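PDB 4HTE: nicking enzyme from Staphylococcus aureus, which probably nicks plasmid DNA at the origin of transfer to start conjugative spread of antibiotic resistance, this chain being its helical C-terminal domain. Local coordinates for residues 215-229 / 244-256. Residues are numbered along the deposited sequence; the frame is centred on the assembly and turned at random.
Sequences ENILEDYYDVQIKEL and DIKEKQQLIDFKT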
loop_
_atom_site.group_PDB
_atom_site.type_symbol
_atom_site.label_atom_id
_atom_site.label_comp_id
_atom_site.label_asym_id
_atom_site.label_seq_id
_atom_site.Cartn_x
_atom_site.Cartn_y
_atom_site.Cartn_z
ATOM N N GLU A 215 -1.112 8.967 -2.949
ATOM C CA GLU A 215 -2.433 8.918 -3.558
ATOM C C GLU A 215 -2.333 8.424 -4.997
ATOM O O GLU A 215 -3.188 7.674 -5.464
ATOM C CB GLU A 215 -3.102 10.293 -3.495
ATOM C CG GLU A 215 -4.563 10.294 -3.916
ATOM C CD GLU A 215 -5.310 11.532 -3.445
ATOM O OE1 GLU A 215 -4.759 12.291 -2.619
ATOM O OE2 GLU A 215 -6.453 11.747 -3.902
ATOM N N ASN A 216 -1.282 8.839 -5.696
ATOM C CA ASN A 216 -1.051 8.381 -7.061
ATOM C C ASN A 216 -0.677 6.905 -7.100
ATOM O O ASN A 216 -1.197 6.145 -7.915
ATOM C CB ASN A 216 0.045 9.206 -7.732
ATOM C CG ASN A 216 -0.508 10.358 -8.542
ATOM O OD1 ASN A 216 -1.662 10.754 -8.377
ATOM N ND2 ASN A 216 0.317 10.904 -9.428
ATOM N N ILE A 217 0.235 6.508 -6.219
ATOM C CA ILE A 217 0.625 5.110 -6.106
ATOM C C ILE A 217 -0.611 4.240 -5.911
ATOM O O ILE A 217 -0.828 3.279 -6.648
ATOM C CB ILE A 217 1.580 4.887 -4.919
ATOM C CG1 ILE A 217 2.940 5.530 -5.203
ATOM C CG2 ILE A 217 1.743 3.401 -4.644
ATOM C CD1 ILE A 217 3.944 5.361 -4.087
ATOM N N LEU A 218 -1.414 4.590 -4.912
ATOM C CA LEU A 218 -2.634 3.855 -4.598
ATOM C C LEU A 218 -3.467 3.616 -5.850
ATOM O O LEU A 218 -3.860 2.485 -6.139
ATOM C CB LEU A 218 -3.467 4.628 -3.573
ATOM C CG LEU A 218 -4.587 3.829 -2.905
ATOM C CD1 LEU A 218 -4.001 2.886 -1.863
ATOM C CD2 LEU A 218 -5.628 4.747 -2.286
ATOM N N GLU A 219 -3.738 4.691 -6.587
ATOM C CA GLU A 219 -4.547 4.612 -7.798
ATOM C C GLU A 219 -4.001 3.557 -8.756
ATOM O O GLU A 219 -4.759 2.766 -9.314
ATOM C CB GLU A 219 -4.605 5.977 -8.488
ATOM C CG GLU A 219 -5.366 5.973 -9.806
ATOM C CD GLU A 219 -6.330 7.140 -9.930
ATOM O OE1 GLU A 219 -6.033 8.226 -9.387
ATOM O OE2 GLU A 219 -7.389 6.970 -10.570
ATOM N N ASP A 220 -2.685 3.547 -8.940
ATOM C CA ASP A 220 -2.042 2.541 -9.776
ATOM C C ASP A 220 -2.205 1.160 -9.148
ATOM O O ASP A 220 -2.567 0.194 -9.819
ATOM C CB ASP A 220 -0.555 2.862 -9.948
ATOM C CG ASP A 220 -0.318 4.182 -10.657
ATOM O OD1 ASP A 220 -1.162 4.571 -11.492
ATOM O OD2 ASP A 220 0.715 4.829 -10.383
ATOM N N TYR A 221 -1.941 1.085 -7.848
ATOM C CA TYR A 221 -2.028 -0.163 -7.098
ATOM C C TYR A 221 -3.431 -0.756 -7.164
ATOM O O TYR A 221 -3.598 -1.974 -7.146
ATOM C CB TYR A 221 -1.627 0.092 -5.646
ATOM C CG TYR A 221 -1.842 -1.073 -4.703
ATOM C CD1 TYR A 221 -1.039 -2.203 -4.766
ATOM C CD2 TYR A 221 -2.832 -1.026 -3.731
ATOM C CE1 TYR A 221 -1.230 -3.263 -3.896
ATOM C CE2 TYR A 221 -3.029 -2.076 -2.859
ATOM C CZ TYR A 221 -2.227 -3.192 -2.943
ATOM O OH TYR A 221 -2.429 -4.237 -2.071
ATOM N N TYR A 222 -4.438 0.108 -7.234
ATOM C CA TYR A 222 -5.811 -0.348 -7.402
ATOM C C TYR A 222 -6.019 -0.787 -8.845
ATOM O O TYR A 222 -6.463 -1.904 -9.107
ATOM C CB TYR A 222 -6.805 0.760 -7.043
ATOM C CG TYR A 222 -7.003 0.987 -5.554
ATOM C CD1 TYR A 222 -6.249 0.300 -4.609
ATOM C CD2 TYR A 222 -7.963 1.883 -5.095
ATOM C CE1 TYR A 222 -6.436 0.511 -3.251
ATOM C CE2 TYR A 222 -8.159 2.097 -3.741
ATOM C CZ TYR A 222 -7.393 1.411 -2.824
ATOM O OH TYR A 222 -7.593 1.625 -1.479
ATOM N N ASP A 223 -5.678 0.101 -9.776
ATOM C CA ASP A 223 -5.869 -0.149 -11.201
ATOM C C ASP A 223 -5.470 -1.569 -11.589
ATOM O O ASP A 223 -6.196 -2.249 -12.317
ATOM C CB ASP A 223 -5.063 0.856 -12.029
ATOM C CG ASP A 223 -5.690 2.237 -12.048
ATOM O OD1 ASP A 223 -6.931 2.330 -11.927
ATOM O OD2 ASP A 223 -4.942 3.229 -12.189
ATOM N N VAL A 224 -4.313 -2.011 -11.104
ATOM C CA VAL A 224 -3.804 -3.338 -11.432
ATOM C C VAL A 224 -4.721 -4.420 -10.870
ATOM O O VAL A 224 -4.966 -5.436 -11.522
ATOM C CB VAL A 224 -2.361 -3.547 -10.905
ATOM C CG1 VAL A 224 -2.316 -3.464 -9.389
ATOM C CG2 VAL A 224 -1.803 -4.878 -11.381
ATOM N N GLN A 225 -5.234 -4.192 -9.665
ATOM C CA GLN A 225 -6.142 -5.139 -9.031
ATOM C C GLN A 225 -7.471 -5.195 -9.774
ATOM O O GLN A 225 -7.985 -6.274 -10.072
ATOM C CB GLN A 225 -6.392 -4.753 -7.570
ATOM C CG GLN A 225 -5.191 -4.926 -6.658
ATOM C CD GLN A 225 -5.491 -4.528 -5.224
ATOM O OE1 GLN A 225 -4.789 -3.704 -4.638
ATOM N NE2 GLN A 225 -6.537 -5.113 -4.653
ATOM N N ILE A 226 -8.017 -4.022 -10.080
ATOM C CA ILE A 226 -9.339 -3.922 -10.684
ATOM C C ILE A 226 -9.340 -4.525 -12.086
ATOM O O ILE A 226 -10.375 -4.979 -12.574
ATOM C CB ILE A 226 -9.824 -2.456 -10.736
ATOM C CG1 ILE A 226 -9.845 -1.859 -9.325
ATOM C CG2 ILE A 226 -11.208 -2.369 -11.368
ATOM C CD1 ILE A 226 -10.325 -0.428 -9.258
ATOM N N LYS A 227 -8.175 -4.543 -12.725
ATOM C CA LYS A 227 -8.048 -5.142 -14.047
ATOM C C LYS A 227 -8.435 -6.618 -14.006
ATOM O O LYS A 227 -8.991 -7.148 -14.968
ATOM C CB LYS A 227 -6.619 -4.987 -14.569
ATOM N N GLU A 228 -8.143 -7.276 -12.887
ATOM C CA GLU A 228 -8.443 -8.697 -12.732
ATOM C C GLU A 228 -9.918 -8.952 -12.436
ATOM O O GLU A 228 -10.362 -10.098 -12.432
ATOM C CB GLU A 228 -7.595 -9.304 -11.614
ATOM C CG GLU A 228 -6.119 -9.394 -11.945
ATOM C CD GLU A 228 -5.293 -9.909 -10.784
ATOM O OE1 GLU A 228 -5.377 -9.325 -9.681
ATOM O OE2 GLU A 228 -4.558 -10.902 -10.975
ATOM N N LEU A 229 -10.672 -7.888 -12.184
ATOM C CA LEU A 229 -12.089 -8.024 -11.870
ATOM C C LEU A 229 -12.935 -8.056 -13.138
ATOM O O LEU A 229 -14.038 -8.605 -13.143
ATOM C CB LEU A 229 -12.554 -6.881 -10.964
ATOM C CG LEU A 229 -12.059 -6.896 -9.517
ATOM C CD1 LEU A 229 -12.618 -5.701 -8.762
ATOM C CD2 LEU A 229 -12.443 -8.193 -8.822
ATOM N N ASP A 244 -13.386 8.072 -10.915
ATOM C CA ASP A 244 -12.265 8.719 -10.246
ATOM C C ASP A 244 -11.646 7.744 -9.245
ATOM O O ASP A 244 -11.890 6.542 -9.323
ATOM C CB ASP A 244 -12.728 10.003 -9.550
ATOM C CG ASP A 244 -13.791 9.750 -8.496
ATOM O OD1 ASP A 244 -13.645 10.259 -7.365
ATOM O OD2 ASP A 244 -14.779 9.054 -8.804
ATOM N N ILE A 245 -10.848 8.251 -8.310
ATOM C CA ILE A 245 -10.184 7.388 -7.332
ATOM C C ILE A 245 -11.123 6.938 -6.214
ATOM O O ILE A 245 -11.108 5.773 -5.815
ATOM C CB ILE A 245 -8.953 8.075 -6.703
ATOM C CG1 ILE A 245 -8.131 7.051 -5.917
ATOM C CG2 ILE A 245 -9.373 9.235 -5.802
ATOM C CD1 ILE A 245 -6.889 7.620 -5.276
ATOM N N LYS A 246 -11.935 7.859 -5.707
ATOM C CA LYS A 246 -12.863 7.539 -4.630
ATOM C C LYS A 246 -13.776 6.392 -5.049
ATOM O O LYS A 246 -13.986 5.445 -4.291
ATOM C CB LYS A 246 -13.698 8.764 -4.253
ATOM N N GLU A 247 -14.314 6.486 -6.259
ATOM C CA GLU A 247 -15.174 5.442 -6.803
ATOM C C GLU A 247 -14.431 4.110 -6.876
ATOM O O GLU A 247 -15.017 3.051 -6.649
ATOM C CB GLU A 247 -15.671 5.835 -8.196
ATOM N N LYS A 248 -13.142 4.170 -7.199
ATOM C CA LYS A 248 -12.318 2.969 -7.287
ATOM C C LYS A 248 -12.161 2.301 -5.922
ATOM O O LYS A 248 -12.207 1.075 -5.814
ATOM C CB LYS A 248 -10.944 3.297 -7.882
ATOM C CG LYS A 248 -10.972 3.609 -9.370
ATOM C CD LYS A 248 -9.593 3.974 -9.900
ATOM C CE LYS A 248 -9.646 4.364 -11.369
ATOM N NZ LYS A 248 -8.298 4.659 -11.928
ATOM N N GLN A 249 -11.982 3.109 -4.879
ATOM C CA GLN A 249 -11.858 2.588 -3.520
ATOM C C GLN A 249 -13.118 1.831 -3.124
ATOM O O GLN A 249 -13.047 0.734 -2.569
ATOM C CB GLN A 249 -11.618 3.728 -2.531
ATOM C CG GLN A 249 -11.580 3.289 -1.073
ATOM C CD GLN A 249 -10.218 2.776 -0.653
ATOM O OE1 GLN A 249 -9.340 3.552 -0.283
ATOM N NE2 GLN A 249 -10.033 1.462 -0.709
ATOM N N GLN A 250 -14.272 2.426 -3.409
ATOM C CA GLN A 250 -15.553 1.816 -3.079
ATOM C C GLN A 250 -15.666 0.419 -3.678
ATOM O O GLN A 250 -16.312 -0.459 -3.104
ATOM C CB GLN A 250 -16.706 2.689 -3.573
ATOM C CG GLN A 250 -16.790 4.041 -2.889
ATOM C CD GLN A 250 -17.959 4.869 -3.376
ATOM O OE1 GLN A 250 -18.645 4.498 -4.331
ATOM N NE2 GLN A 250 -18.194 6.000 -2.723
ATOM N N LEU A 251 -15.041 0.218 -4.834
ATOM C CA LEU A 251 -15.033 -1.095 -5.468
ATOM C C LEU A 251 -14.135 -2.050 -4.697
ATOM O O LEU A 251 -14.535 -3.168 -4.384
ATOM C CB LEU A 251 -14.559 -0.999 -6.920
ATOM C CG LEU A 251 -14.542 -2.336 -7.670
ATOM C CD1 LEU A 251 -15.957 -2.847 -7.906
ATOM C CD2 LEU A 251 -13.787 -2.214 -8.982
ATOM N N ILE A 252 -12.918 -1.610 -4.400
ATOM C CA ILE A 252 -11.988 -2.429 -3.638
ATOM C C ILE A 252 -12.659 -2.879 -2.350
ATOM O O ILE A 252 -12.684 -4.066 -2.033
ATOM C CB ILE A 252 -10.700 -1.663 -3.296
ATOM C CG1 ILE A 252 -9.952 -1.273 -4.573
ATOM C CG2 ILE A 252 -9.804 -2.505 -2.404
ATOM C CD1 ILE A 252 -9.559 -2.447 -5.444
ATOM N N ASP A 253 -13.210 -1.922 -1.612
ATOM C CA ASP A 253 -13.936 -2.227 -0.387
ATOM C C ASP A 253 -15.041 -3.235 -0.674
ATOM O O ASP A 253 -15.221 -4.204 0.064
ATOM C CB ASP A 253 -14.533 -0.956 0.214
ATOM C CG ASP A 253 -13.487 -0.056 0.836
ATOM O OD1 ASP A 253 -12.467 -0.583 1.330
ATOM O OD2 ASP A 253 -13.687 1.178 0.839
ATOM N N PHE A 254 -15.776 -3.002 -1.756
ATOM C CA PHE A 254 -16.856 -3.895 -2.150
ATOM C C PHE A 254 -16.315 -5.282 -2.490
ATOM O O PHE A 254 -16.975 -6.292 -2.250
ATOM C CB PHE A 254 -17.614 -3.317 -3.348
ATOM C CG PHE A 254 -18.820 -4.117 -3.742
ATOM C CD1 PHE A 254 -18.700 -5.184 -4.616
ATOM C CD2 PHE A 254 -20.072 -3.802 -3.240
ATOM C CE1 PHE A 254 -19.808 -5.925 -4.982
ATOM C CE2 PHE A 254 -21.183 -4.540 -3.603
ATOM C CZ PHE A 254 -21.050 -5.601 -4.474
ATOM N N LYS A 255 -15.109 -5.325 -3.044
ATOM C CA LYS A 255 -14.491 -6.585 -3.432
ATOM C C LYS A 255 -14.141 -7.414 -2.203
ATOM O O LYS A 255 -14.451 -8.604 -2.135
ATOM C CB LYS A 255 -13.226 -6.321 -4.248
ATOM C CG LYS A 255 -12.539 -7.577 -4.757
ATOM C CD LYS A 255 -11.039 -7.366 -4.913
ATOM C CE LYS A 255 -10.322 -7.356 -3.565
ATOM N NZ LYS A 255 -10.280 -8.709 -2.935
ATOM N N THR A 256 -13.494 -6.773 -1.235
ATOM C CA THR A 256 -13.013 -7.462 -0.041
ATOM C C THR A 256 -14.157 -7.988 0.822
ATOM O O THR A 256 -13.940 -8.806 1.716
ATOM C CB THR A 256 -12.118 -6.549 0.827
ATOM O OG1 THR A 256 -12.883 -5.445 1.327
ATOM C CG2 THR A 256 -10.922 -6.035 0.026
#
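Lys-248 reaches across from helix 245-269 and fits as a knob between Glu-219, Tyr-222, Asp-223 and Ile-226 of helix 198-227. Its chain is fully extended, with CG anti to the carbonyl carbon (chi1 -72°), which carries NZ to two carboxylates. Lys-248 NZ makes a salt bridge to the anti lone pair of Glu-219 OE2 at 2.8 Å. A second, from Lys-248 NZ to the syn lone pair of Asp-223 OD1, measures 2.7 Å. Glu-219 meets the lysine chain at about a right angle. Asn-240 OD1, from the intervening helix 233-242, accepts a weak hydrogen bond from Lys-248 NZ.

The ring of Tyr-222 is sandwiched. Ile-252 CG1 sits over the centre of one face, 3.7 Å from the centroid of the Tyr-222 ring, a CH-pi contact. Leu-218 CG covers the opposite face, nearer the rim. The amide of Gln-249 is turned 73° from the ring, and its NE2 gives a weak bond to Tyr-222 OH. Its OE1 is held more firmly by Leu-159 N and Ser-158 OG. Further along, Leu-251 CD2 packs on Ile-226 CG2 at 3.5 Å and also touches Leu-229.

The axes of segments 215-227 and 245-256 cross at 49°. Two acidic groups around one buried ammonium probably keep Lys-248 charged. Salt bridges and apolar packing together join the helices.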